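Local structure of probable fumarate reductase Ifc3 (Shewanella frigidimarina, 1QO8) at residues 387-392 and 461-466. The protein catalyses the essentially one-way reduction of fumarate to succinate in vitro, using FAD and four covalently bound c-type hemes in each subunit of a homodimer. Sequence-based numbering, arbitrary orientation.
Sequences GNRFIS and SDYNGY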
loop_
_atom_site.group_PDB
_atom_site.type_symbol
_atom_site.label_atom_id
_atom_site.label_comp_id
_atom_site.label_asym_id
_atom_site.label_seq_id
_atom_site.Cartn_x
_atom_site.Cartn_y
_atom_site.Cartn_z
ATOM N N GLY A 387 -29.329 22.365 -6.609
ATOM C CA GLY A 387 -30.688 22.004 -6.225
ATOM C C GLY A 387 -31.335 20.940 -7.094
ATOM O O GLY A 387 -32.548 20.812 -6.966
ATOM N N ASN A 388 -30.594 20.100 -7.810
ATOM C CA ASN A 388 -31.097 19.031 -8.618
ATOM C C ASN A 388 -30.828 17.665 -8.008
ATOM O O ASN A 388 -29.730 17.417 -7.503
ATOM C CB ASN A 388 -30.416 19.044 -10.040
ATOM C CG ASN A 388 -30.746 20.367 -10.717
ATOM O OD1 ASN A 388 -31.930 20.746 -10.733
ATOM N ND2 ASN A 388 -29.864 21.214 -11.204
ATOM N N ARG A 389 -31.773 16.740 -8.070
ATOM C CA ARG A 389 -31.593 15.371 -7.626
ATOM C C ARG A 389 -30.643 14.743 -8.633
ATOM O O ARG A 389 -30.586 15.359 -9.680
ATOM C CB ARG A 389 -32.973 14.625 -7.588
ATOM C CG ARG A 389 -33.855 15.104 -6.406
ATOM C CD ARG A 389 -35.282 14.446 -6.549
ATOM N NE ARG A 389 -35.135 13.071 -6.157
ATOM C CZ ARG A 389 -35.604 12.010 -6.825
ATOM N NH1 ARG A 389 -36.377 12.324 -7.891
ATOM N NH2 ARG A 389 -35.479 10.789 -6.339
ATOM N N PHE A 390 -29.960 13.645 -8.364
ATOM C CA PHE A 390 -28.947 13.189 -9.308
ATOM C C PHE A 390 -28.940 11.682 -9.124
ATOM O O PHE A 390 -28.323 10.971 -9.831
ATOM C CB PHE A 390 -27.504 13.672 -9.072
ATOM C CG PHE A 390 -27.114 13.733 -7.602
ATOM C CD1 PHE A 390 -27.449 14.805 -6.839
ATOM C CD2 PHE A 390 -26.387 12.714 -7.000
ATOM C CE1 PHE A 390 -27.104 14.832 -5.481
ATOM C CE2 PHE A 390 -26.067 12.672 -5.635
ATOM C CZ PHE A 390 -26.401 13.790 -4.903
ATOM N N ILE A 391 -29.791 11.114 -8.288
ATOM C CA ILE A 391 -29.756 9.674 -8.039
ATOM C C ILE A 391 -30.910 9.382 -7.065
ATOM O O ILE A 391 -31.418 10.314 -6.439
ATOM C CB ILE A 391 -28.426 9.116 -7.528
ATOM C CG1 ILE A 391 -28.515 7.590 -7.655
ATOM C CG2 ILE A 391 -28.013 9.510 -6.111
ATOM C CD1 ILE A 391 -27.169 6.862 -7.708
ATOM N N SER A 392 -31.406 8.154 -7.100
ATOM C CA SER A 392 -32.366 7.794 -6.079
ATOM C C SER A 392 -31.756 7.865 -4.661
ATOM O O SER A 392 -30.702 7.256 -4.466
ATOM C CB SER A 392 -32.845 6.380 -6.298
ATOM O OG SER A 392 -33.647 5.894 -5.211
ATOM N N SER A 461 -41.464 20.831 -7.082
ATOM C CA SER A 461 -42.736 20.379 -7.764
ATOM C C SER A 461 -42.584 19.082 -8.497
ATOM O O SER A 461 -43.459 18.184 -8.392
ATOM C CB SER A 461 -43.311 21.483 -8.666
ATOM O OG SER A 461 -42.724 21.488 -9.954
ATOM N N ASP A 462 -41.443 18.810 -9.178
ATOM C CA ASP A 462 -41.372 17.449 -9.760
ATOM C C ASP A 462 -41.509 16.464 -8.639
ATOM O O ASP A 462 -42.219 15.488 -8.811
ATOM C CB ASP A 462 -40.014 17.192 -10.418
ATOM C CG ASP A 462 -39.826 17.966 -11.716
ATOM O OD1 ASP A 462 -40.846 18.574 -12.138
ATOM O OD2 ASP A 462 -38.687 17.941 -12.245
ATOM N N TYR A 463 -40.656 16.619 -7.552
ATOM C CA TYR A 463 -40.692 15.461 -6.627
ATOM C C TYR A 463 -42.080 15.392 -5.959
ATOM O O TYR A 463 -42.490 14.282 -5.642
ATOM C CB TYR A 463 -39.621 15.667 -5.528
ATOM C CG TYR A 463 -39.502 14.461 -4.634
ATOM C CD1 TYR A 463 -38.705 13.398 -4.985
ATOM C CD2 TYR A 463 -40.156 14.393 -3.449
ATOM C CE1 TYR A 463 -38.549 12.234 -4.241
ATOM C CE2 TYR A 463 -40.018 13.263 -2.610
ATOM C CZ TYR A 463 -39.265 12.237 -3.025
ATOM O OH TYR A 463 -39.128 11.170 -2.160
ATOM N N ASN A 464 -42.732 16.487 -5.589
ATOM C CA ASN A 464 -44.090 16.378 -5.032
ATOM C C ASN A 464 -45.064 15.656 -5.983
ATOM O O ASN A 464 -45.885 14.832 -5.557
ATOM C CB ASN A 464 -44.665 17.780 -4.695
ATOM C CG ASN A 464 -43.862 18.404 -3.520
ATOM O OD1 ASN A 464 -43.162 17.675 -2.790
ATOM N ND2 ASN A 464 -43.925 19.729 -3.353
ATOM N N GLY A 465 -44.884 15.830 -7.301
ATOM C CA GLY A 465 -45.691 15.093 -8.291
ATOM C C GLY A 465 -45.266 13.640 -8.270
ATOM O O GLY A 465 -46.124 12.784 -8.480
ATOM N N TYR A 466 -43.974 13.314 -8.008
ATOM C CA TYR A 466 -43.612 11.914 -7.878
ATOM C C TYR A 466 -44.229 11.364 -6.602
ATOM O O TYR A 466 -44.450 10.144 -6.546
ATOM C CB TYR A 466 -42.115 11.565 -7.918
ATOM C CG TYR A 466 -41.343 12.204 -9.057
ATOM C CD1 TYR A 466 -42.015 12.364 -10.301
ATOM C CD2 TYR A 466 -40.026 12.650 -8.945
ATOM C CE1 TYR A 466 -41.404 12.975 -11.360
ATOM C CE2 TYR A 466 -39.377 13.256 -10.002
ATOM C CZ TYR A 466 -40.088 13.397 -11.215
ATOM O OH TYR A 466 -39.486 14.018 -12.281
#
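Arg-389 reaches from a loop to two tyrosines of a helix, and its guanidinium meets each in a different way. Tyr-463 lies over one face of that flat group, its CD1 3.8 Å from Arg-389 NE and set off toward the rim; the two planes stand 69° apart, so the ring leans against the arginine and does not lie parallel to it. Tyr-466 comes to the edge instead: its CD2 and CE2 each sit 3.8 Å from Arg-389 NH1, near the guanidinium plane. CG of Tyr-463 is anti to the backbone N (chi1 -174°), a different first torsion from that of Tyr-466, and the two rings are turned different ways, one to a face of the guanidinium and the other to its edge. Tyrosine suits both positions, since a broad ring gives the guanidinium carbon to rest on. That three-residue spacing puts both tyrosines on the same side of helix 453-469, facing the loop between strand 381-383 and helix 397-405. Both segments belong to what is, as in related fumarate reductases, probably the capping domain, well away from the flavin and hemes. Arginine suits this place because its long chain, bent at chi3 (75°), spans a gap where the nearest CA atoms, those of Arg-389 and Tyr-463, are 9.2 Å apart, and because its flat head can touch aromatic carbon while its N-H groups remain available for charged partners. Arg-389 NH2 forms a salt bridge with Glu-393, and NH1 another with Asp-472; together they should offset the buried positive charge and limit rotation of the head. Val-381 touches both Arg-389 and Tyr-463.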